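Local coordinates for protein propionate kinase (Francisella tularensis subsp. tularensis, PDB 3KHY) that probably makes acetyl phosphate from acetate and ATP, or runs that reaction in reverse, as a magnesium-dependent homodimeric acetokinase-family enzyme, at residues E3-N8 with E64-F69; K179-Q184 with A316-G321. All coordinates share one frame; numbering follows the deposited sequence.

Contact 1 (E3-N8 with E64-F69); sequences EILVLN and EMLKDF
Leu5 and Leu7 on the strand both meet Leu66, which juts from the helix as the one side chain of 64-69 that touches the strand. At the start of segment 3-8, Glu3 is bonded through its backbone to Lys78 and Val80, which ties the strand edgewise to strand 79-86. Ile4 faces the other side of the sheet, where it and Val6 pack against helix 372-382; branched, wholly apolar residues suit a strand covered in this way. Leu5 points back to helix 59-72. Its CG is anti to the backbone N (chi1 178°), which sends the branched end toward the helix, where CD2 lies 4.4 Å from Leu66 CD2. Two residues on, Leu7 brings its own CD2 to 4.3 Å from the same Leu66 CD2. Leu5 CD2 and Leu7 CD2 are themselves 4.1 Å apart, so three methyls form a nearly equilateral triangle, with a single helix methyl set against a pair from the strand. Leu66, with CG likewise opposite its backbone N (chi1 175°), reaches to meet them; leucines from both sides span the 10.7 Å between Leu5 CA and Leu66 CA. Leucine suits all three places, being long enough to bridge helix and sheet with no polar group to satisfy. Phe16 of strand 14-20 touches both Leu7 and Leu66 and widens this apolar layer. Asn8, a predicted magnesium ligand, follows directly, and the side chain of Leu7 lies about 7 Å from those of Lys15 and Arg85, predicted to bind ATP and substrate, so the packing borders the probable active site. The strand alternation, with helices packed on both faces and strand 3-9 between antiparallel 14-20 and parallel 79-86, is that of the first ribonuclease H-like domain of the acetokinase and actin ATPase superfamily.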
ATOM      1  N   GLU A   3      -2.205  35.070 -24.735  1.00 36.89           N
ATOM      2  CA  GLU A   3      -2.836  33.779 -24.519  1.00 31.77           C
ATOM      3  C   GLU A   3      -1.839  32.628 -24.632  1.00 29.37           C
ATOM      4  O   GLU A   3      -0.854  32.710 -25.364  1.00 29.98           O
ATOM      5  CB  GLU A   3      -3.993  33.591 -25.505  1.00 34.48           C
ATOM      6  CG  GLU A   3      -5.106  34.633 -25.335  1.00 43.81           C
ATOM      7  CD  GLU A   3      -6.141  34.592 -26.448  1.00 55.93           C
ATOM      8  OE1 GLU A   3      -6.160  33.606 -27.215  1.00 57.48           O
ATOM      9  OE2 GLU A   3      -6.937  35.550 -26.558  1.00 65.11           O
ATOM     10  N   ILE A   4      -2.107  31.556 -23.897  1.00 27.91           N
ATOM     11  CA  ILE A   4      -1.281  30.355 -23.928  1.00 24.44           C
ATOM     12  C   ILE A   4      -2.129  29.204 -24.455  1.00 26.38           C
ATOM     13  O   ILE A   4      -3.287  29.027 -24.040  1.00 23.43           O
ATOM     14  CB  ILE A   4      -0.809  29.976 -22.518  1.00 27.34           C
ATOM     15  CG1 ILE A   4      -0.029  31.124 -21.874  1.00 33.71           C
ATOM     16  CG2 ILE A   4       0.028  28.704 -22.564  1.00 19.27           C
ATOM     17  CD1 ILE A   4       1.440  31.117 -22.203  1.00 32.09           C
ATOM     18  N   LEU A   5      -1.567  28.431 -25.374  1.00 22.80           N
ATOM     19  CA  LEU A   5      -2.243  27.254 -25.888  1.00 23.03           C
ATOM     20  C   LEU A   5      -1.797  26.079 -25.040  1.00 19.94           C
ATOM     21  O   LEU A   5      -0.611  25.795 -24.965  1.00 22.27           O
ATOM     22  CB  LEU A   5      -1.866  27.006 -27.353  1.00 23.24           C
ATOM     23  CG  LEU A   5      -2.497  25.758 -27.964  1.00 27.63           C
ATOM     24  CD1 LEU A   5      -4.016  25.859 -27.906  1.00 25.74           C
ATOM     25  CD2 LEU A   5      -2.021  25.554 -29.391  1.00 32.93           C
ATOM     26  N   VAL A   6      -2.744  25.404 -24.398  1.00 18.05           N
ATOM     27  CA  VAL A   6      -2.420  24.302 -23.492  1.00 18.24           C
ATOM     28  C   VAL A   6      -2.823  22.971 -24.109  1.00 20.10           C
ATOM     29  O   VAL A   6      -3.966  22.801 -24.542  1.00 21.15           O
ATOM     30  CB  VAL A   6      -3.117  24.480 -22.127  1.00 20.10           C
ATOM     31  CG1 VAL A   6      -2.820  23.293 -21.208  1.00 16.64           C
ATOM     32  CG2 VAL A   6      -2.666  25.767 -21.479  1.00 19.76           C
ATOM     33  N   LEU A   7      -1.882  22.030 -24.176  1.00 19.08           N
ATOM     34  CA  LEU A   7      -2.139  20.773 -24.871  1.00 21.78           C
ATOM     35  C   LEU A   7      -1.891  19.552 -24.019  1.00 23.58           C
ATOM     36  O   LEU A   7      -0.960  19.511 -23.215  1.00 25.30           O
ATOM     37  CB  LEU A   7      -1.253  20.650 -26.116  1.00 24.26           C
ATOM     38  CG  LEU A   7      -1.350  21.751 -27.163  1.00 22.81           C
ATOM     39  CD1 LEU A   7      -0.300  21.494 -28.238  1.00 26.69           C
ATOM     40  CD2 LEU A   7      -2.771  21.812 -27.765  1.00 22.70           C
ATOM     41  N   ASN A   8      -2.715  18.537 -24.221  1.00 25.42           N
ATOM     42  CA  ASN A   8      -2.375  17.198 -23.775  1.00 23.09           C
ATOM     43  C   ASN A   8      -2.466  16.304 -25.008  1.00 30.94           C
ATOM     44  O   ASN A   8      -3.563  15.951 -25.454  1.00 28.21           O
ATOM     45  CB  ASN A   8      -3.321  16.727 -22.667  1.00 23.73           C
ATOM     46  CG  ASN A   8      -2.953  15.348 -22.126  1.00 32.51           C
ATOM     47  OD1 ASN A   8      -1.898  14.800 -22.452  1.00 33.34           O
ATOM     48  ND2 ASN A   8      -3.824  14.786 -21.292  1.00 27.54           N
ATOM     49  N   GLU A  64      -3.580  21.067 -38.176  1.00 46.05           N
ATOM     50  CA  GLU A  64      -3.864  22.104 -39.159  1.00 54.28           C
ATOM     51  C   GLU A  64      -5.270  22.640 -38.952  1.00 49.88           C
ATOM     52  O   GLU A  64      -5.523  23.825 -39.139  1.00 51.70           O
ATOM     53  CB  GLU A  64      -3.707  21.577 -40.585  1.00 64.08           C
ATOM     54  CG  GLU A  64      -2.268  21.338 -41.011  1.00 74.88           C
ATOM     55  CD  GLU A  64      -2.145  21.097 -42.504  1.00 91.13           C
ATOM     56  OE1 GLU A  64      -3.104  21.421 -43.241  1.00 96.67           O
ATOM     57  OE2 GLU A  64      -1.090  20.588 -42.943  1.00 95.99           O
HETATM   58  N   MSE A  65      -6.184  21.761 -38.563  1.00 41.22           N
HETATM   59  CA  MSE A  65      -7.543  22.190 -38.273  1.00 44.54           C
HETATM   60  C   MSE A  65      -7.557  23.075 -37.031  1.00 36.23           C
HETATM   61  O   MSE A  65      -8.269  24.081 -36.976  1.00 36.66           O
HETATM   62  CB  MSE A  65      -8.468  20.990 -38.088  1.00 48.05           C
HETATM   63  CG  MSE A  65      -9.860  21.368 -37.603  1.00 53.47           C
HETATM   64 SE   MSE A  65     -11.112  19.873 -37.648  1.00 56.55          SE
HETATM   65  CE  MSE A  65     -11.641  19.938 -39.546  1.00 43.84           C
ATOM     66  N   LEU A  66      -6.752  22.706 -36.040  1.00 36.57           N
ATOM     67  CA  LEU A  66      -6.643  23.507 -34.834  1.00 34.28           C
ATOM     68  C   LEU A  66      -6.066  24.865 -35.201  1.00 40.54           C
ATOM     69  O   LEU A  66      -6.578  25.900 -34.780  1.00 36.15           O
ATOM     70  CB  LEU A  66      -5.759  22.813 -33.793  1.00 35.05           C
ATOM     71  CG  LEU A  66      -5.490  23.637 -32.538  1.00 34.92           C
ATOM     72  CD1 LEU A  66      -6.793  24.150 -31.951  1.00 31.68           C
ATOM     73  CD2 LEU A  66      -4.709  22.829 -31.508  1.00 32.43           C
ATOM     74  N   LYS A  67      -5.008  24.859 -36.007  1.00 36.54           N
ATOM     75  CA  LYS A  67      -4.409  26.108 -36.454  1.00 38.83           C
ATOM     76  C   LYS A  67      -5.437  26.944 -37.211  1.00 40.20           C
ATOM     77  O   LYS A  67      -5.574  28.141 -36.963  1.00 43.20           O
ATOM     78  CB  LYS A  67      -3.187  25.849 -37.340  1.00 46.01           C
ATOM     79  CG  LYS A  67      -2.454  27.116 -37.761  1.00 54.47           C
ATOM     80  CD  LYS A  67      -1.139  26.786 -38.449  1.00 64.54           C
ATOM     81  CE  LYS A  67      -0.302  28.031 -38.702  1.00 67.34           C
ATOM     82  NZ  LYS A  67       1.036  27.695 -39.275  1.00 67.14           N
ATOM     83  N   ASP A  68      -6.161  26.308 -38.128  1.00 44.95           N
ATOM     84  CA  ASP A  68      -7.159  27.010 -38.929  1.00 50.52           C
ATOM     85  C   ASP A  68      -8.171  27.714 -38.034  1.00 47.21           C
ATOM     86  O   ASP A  68      -8.511  28.875 -38.262  1.00 45.86           O
ATOM     87  CB  ASP A  68      -7.885  26.047 -39.868  1.00 55.56           C
ATOM     88  CG  ASP A  68      -7.019  25.592 -41.023  1.00 66.28           C
ATOM     89  OD1 ASP A  68      -5.955  26.206 -41.254  1.00 69.03           O
ATOM     90  OD2 ASP A  68      -7.405  24.619 -41.704  1.00 70.76           O
ATOM     91  N   PHE A  69      -8.642  27.005 -37.011  1.00 45.70           N
ATOM     92  CA  PHE A  69      -9.631  27.556 -36.091  1.00 43.42           C
ATOM     93  C   PHE A  69      -9.090  28.781 -35.359  1.00 46.09           C
ATOM     94  O   PHE A  69      -9.799  29.772 -35.177  1.00 48.75           O
ATOM     95  CB  PHE A  69     -10.070  26.491 -35.086  1.00 38.72           C
ATOM     96  CG  PHE A  69     -11.038  26.995 -34.059  1.00 39.94           C
ATOM     97  CD1 PHE A  69     -10.583  27.625 -32.914  1.00 43.70           C
ATOM     98  CD2 PHE A  69     -12.401  26.839 -34.238  1.00 42.39           C
ATOM     99  CE1 PHE A  69     -11.471  28.090 -31.964  1.00 40.82           C
ATOM    100  CE2 PHE A  69     -13.297  27.302 -33.291  1.00 46.74           C
ATOM    101  CZ  PHE A  69     -12.828  27.931 -32.152  1.00 39.49           C
TER

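Contact 2 (K179-Q184 with A316-G321); sequences KYVSEQ and ALVFTG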
ATOM      1  N   LYS A 179      -0.596  20.718  -6.925  1.00 10.39           N
ATOM      2  CA  LYS A 179       0.083  22.007  -6.820  1.00 14.11           C
ATOM      3  C   LYS A 179      -0.881  23.192  -6.924  1.00 17.16           C
ATOM      4  O   LYS A 179      -0.884  24.087  -6.082  1.00 19.00           O
ATOM      5  CB  LYS A 179       1.158  22.119  -7.901  1.00 16.14           C
ATOM      6  CG  LYS A 179       2.061  23.344  -7.752  1.00 20.57           C
ATOM      7  CD  LYS A 179       3.253  23.261  -8.693  1.00 24.35           C
ATOM      8  CE  LYS A 179       4.289  24.338  -8.380  1.00 32.65           C
ATOM      9  NZ  LYS A 179       4.056  25.517  -9.241  1.00 44.69           N
ATOM     10  N   TYR A 180      -1.694  23.201  -7.973  1.00 16.27           N
ATOM     11  CA  TYR A 180      -2.672  24.260  -8.157  1.00 18.21           C
ATOM     12  C   TYR A 180      -3.603  24.360  -6.945  1.00 17.86           C
ATOM     13  O   TYR A 180      -3.832  25.440  -6.421  1.00 15.49           O
ATOM     14  CB  TYR A 180      -3.483  24.050  -9.441  1.00 18.19           C
ATOM     15  CG  TYR A 180      -4.600  25.053  -9.581  1.00 18.88           C
ATOM     16  CD1 TYR A 180      -4.358  26.312 -10.124  1.00 22.69           C
ATOM     17  CD2 TYR A 180      -5.881  24.765  -9.131  1.00 21.39           C
ATOM     18  CE1 TYR A 180      -5.362  27.245 -10.234  1.00 23.87           C
ATOM     19  CE2 TYR A 180      -6.905  25.698  -9.238  1.00 17.75           C
ATOM     20  CZ  TYR A 180      -6.632  26.936  -9.789  1.00 19.35           C
ATOM     21  OH  TYR A 180      -7.629  27.869  -9.889  1.00 24.95           O
ATOM     22  N   VAL A 181      -4.141  23.234  -6.490  1.00 13.04           N
ATOM     23  CA  VAL A 181      -5.126  23.276  -5.398  1.00 15.29           C
ATOM     24  C   VAL A 181      -4.497  23.704  -4.060  1.00 17.87           C
ATOM     25  O   VAL A 181      -5.089  24.469  -3.295  1.00 17.08           O
ATOM     26  CB  VAL A 181      -5.892  21.930  -5.275  1.00 17.16           C
ATOM     27  CG1 VAL A 181      -6.668  21.858  -3.967  1.00 15.35           C
ATOM     28  CG2 VAL A 181      -6.853  21.776  -6.454  1.00 14.91           C
ATOM     29  N   SER A 182      -3.292  23.221  -3.774  1.00 17.45           N
ATOM     30  CA  SER A 182      -2.646  23.619  -2.542  1.00 16.95           C
ATOM     31  C   SER A 182      -2.278  25.099  -2.627  1.00 20.60           C
ATOM     32  O   SER A 182      -2.340  25.801  -1.629  1.00 20.73           O
ATOM     33  CB  SER A 182      -1.433  22.736  -2.206  1.00 17.26           C
ATOM     34  OG  SER A 182      -0.457  22.778  -3.230  1.00 16.67           O
ATOM     35  N   GLU A 183      -1.927  25.583  -3.816  1.00 14.85           N
ATOM     36  CA  GLU A 183      -1.719  27.026  -3.984  1.00 24.10           C
ATOM     37  C   GLU A 183      -2.982  27.833  -3.702  1.00 21.89           C
ATOM     38  O   GLU A 183      -2.907  28.886  -3.080  1.00 20.21           O
ATOM     39  CB  GLU A 183      -1.167  27.378  -5.367  1.00 21.48           C
ATOM     40  CG  GLU A 183       0.289  26.995  -5.518  1.00 26.07           C
ATOM     41  CD  GLU A 183       0.890  27.451  -6.826  1.00 30.30           C
ATOM     42  OE1 GLU A 183       0.176  28.084  -7.642  1.00 34.38           O
ATOM     43  OE2 GLU A 183       2.083  27.166  -7.038  1.00 30.38           O
ATOM     44  N   GLN A 184      -4.135  27.341  -4.159  1.00 18.15           N
ATOM     45  CA  GLN A 184      -5.402  28.035  -3.926  1.00 19.68           C
ATOM     46  C   GLN A 184      -5.762  27.998  -2.444  1.00 20.41           C
ATOM     47  O   GLN A 184      -6.246  28.984  -1.892  1.00 21.23           O
ATOM     48  CB  GLN A 184      -6.532  27.437  -4.765  1.00 20.31           C
ATOM     49  CG  GLN A 184      -6.354  27.622  -6.257  1.00 22.50           C
ATOM     50  CD  GLN A 184      -6.250  29.096  -6.643  1.00 30.25           C
ATOM     51  OE1 GLN A 184      -5.322  29.504  -7.335  1.00 38.77           O
ATOM     52  NE2 GLN A 184      -7.192  29.896  -6.173  1.00 27.00           N
ATOM     53  N   ALA A 316      -6.225  22.200   6.570  1.00 17.67           N
ATOM     54  CA  ALA A 316      -7.466  21.671   6.000  1.00 11.76           C
ATOM     55  C   ALA A 316      -7.262  20.337   5.309  1.00 11.63           C
ATOM     56  O   ALA A 316      -6.161  20.027   4.836  1.00 14.22           O
ATOM     57  CB  ALA A 316      -8.051  22.657   5.007  1.00 12.33           C
ATOM     58  N   LEU A 317      -8.333  19.558   5.253  1.00 14.96           N
ATOM     59  CA  LEU A 317      -8.448  18.464   4.294  1.00 17.53           C
ATOM     60  C   LEU A 317      -9.183  19.070   3.102  1.00 16.59           C
ATOM     61  O   LEU A 317     -10.218  19.718   3.292  1.00 15.87           O
ATOM     62  CB  LEU A 317      -9.268  17.327   4.889  1.00 14.40           C
ATOM     63  CG  LEU A 317      -9.715  16.227   3.918  1.00 16.47           C
ATOM     64  CD1 LEU A 317      -8.501  15.547   3.262  1.00 14.89           C
ATOM     65  CD2 LEU A 317     -10.575  15.208   4.654  1.00 17.16           C
ATOM     66  N   VAL A 318      -8.652  18.895   1.887  1.00 11.88           N
ATOM     67  CA  VAL A 318      -9.253  19.529   0.695  1.00 13.53           C
ATOM     68  C   VAL A 318      -9.700  18.495  -0.337  1.00 12.96           C
ATOM     69  O   VAL A 318      -8.890  17.663  -0.754  1.00 13.31           O
ATOM     70  CB  VAL A 318      -8.263  20.488   0.010  1.00 16.04           C
ATOM     71  CG1 VAL A 318      -8.945  21.212  -1.150  1.00 14.25           C
ATOM     72  CG2 VAL A 318      -7.695  21.491   1.023  1.00 18.65           C
ATOM     73  N   PHE A 319     -10.983  18.534  -0.729  1.00  9.97           N
ATOM     74  CA  PHE A 319     -11.502  17.676  -1.791  1.00 14.07           C
ATOM     75  C   PHE A 319     -11.450  18.431  -3.114  1.00 14.22           C
ATOM     76  O   PHE A 319     -11.780  19.618  -3.174  1.00 14.11           O
ATOM     77  CB  PHE A 319     -12.975  17.297  -1.537  1.00 10.50           C
ATOM     78  CG  PHE A 319     -13.185  16.358  -0.379  1.00 12.94           C
ATOM     79  CD1 PHE A 319     -12.933  14.999  -0.522  1.00 10.34           C
ATOM     80  CD2 PHE A 319     -13.679  16.828   0.839  1.00 10.95           C
ATOM     81  CE1 PHE A 319     -13.144  14.121   0.529  1.00 13.31           C
ATOM     82  CE2 PHE A 319     -13.893  15.950   1.904  1.00 14.88           C
ATOM     83  CZ  PHE A 319     -13.628  14.591   1.745  1.00 13.19           C
ATOM     84  N   THR A 320     -11.062  17.742  -4.175  1.00 14.38           N
ATOM     85  CA  THR A 320     -11.036  18.348  -5.493  1.00 10.79           C
ATOM     86  C   THR A 320     -11.216  17.245  -6.540  1.00 13.52           C
ATOM     87  O   THR A 320     -11.358  16.075  -6.184  1.00 13.71           O
ATOM     88  CB  THR A 320      -9.729  19.145  -5.724  1.00 16.07           C
ATOM     89  OG1 THR A 320      -9.868  19.962  -6.895  1.00 15.37           O
ATOM     90  CG2 THR A 320      -8.522  18.196  -5.884  1.00 15.77           C
ATOM     91  N   GLY A 321     -11.242  17.619  -7.815  1.00 15.14           N
ATOM     92  CA  GLY A 321     -11.479  16.664  -8.886  1.00 13.62           C
ATOM     93  C   GLY A 321     -12.964  16.522  -9.191  1.00 17.26           C
ATOM     94  O   GLY A 321     -13.803  17.042  -8.458  1.00 16.13           O
TER
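Next to Val181, which meets Val318 and Thr320 across the contact, the ring of Tyr180 has Gln184 CG on one face, 3.5 Å above its plane and offset toward the rim. One helical turn separates the two residues, so the glutamine's aliphatic part can lie over the ring; Tyr180 also touches Leu374 and Met375 of helix 372-382. Toward the strand, Val181 uses both of its methyls. Its CG1, swung to the side opposite the backbone N (chi1 167°), comes within 3.7 Å of Val318 CG1, while the other branch, CG2, lies 3.5 Å from Thr320 OG1 and 4.0 Å from Thr320 CG2. The short, beta-branched residues fit a close approach, with Val181 CA only 7.7 Å from Thr320 CA. Strand 316-320 lies between parallel strands 196-201 and 365-367 in the sheet of the second ribonuclease H-like domain, and helix 175-188 covers one of its faces. Phe319 points the other way, onto helix 328-337, as expected of alternating strand residues; Val198 of the neighbouring strand touches both Val181 and Thr320, extending the packing. The valine methyl beside Thr320 OG1 offers it no hydrogen bond. The main partner of that hydroxyl is Ile368 O; Glu325 OE2, of the predicted ATP site, is a weak alternative for the same proton. Gly321 then turns the chain with phi 89° and psi 171°, angles at which a beta carbon would collide with the carbonyl O of Thr320, and its backbone N makes a weak hydrogen bond to Glu325 OE2.

How the contacts relate
From the N terminus, strand 3-9 comes first, and contact 1 closes after 55 intervening residues, which include the antiparallel strands 14-20, 25-33, 41-45 and 49-53. The chain then completes the first sheet before contact 2 opens at helix 175-188; 131 residues later strand 316-320 closes it. The two loops therefore stand in series, neither crossing nor enclosing one another, with centres about 28 Å apart and nearest atoms about 11 Å apart. Each joins a helix to an interior strand, but in different sheets. Helix 372-382, late in the chain, packs against both the strand of contact 1 and the helix of contact 2, and so ties the two domains together.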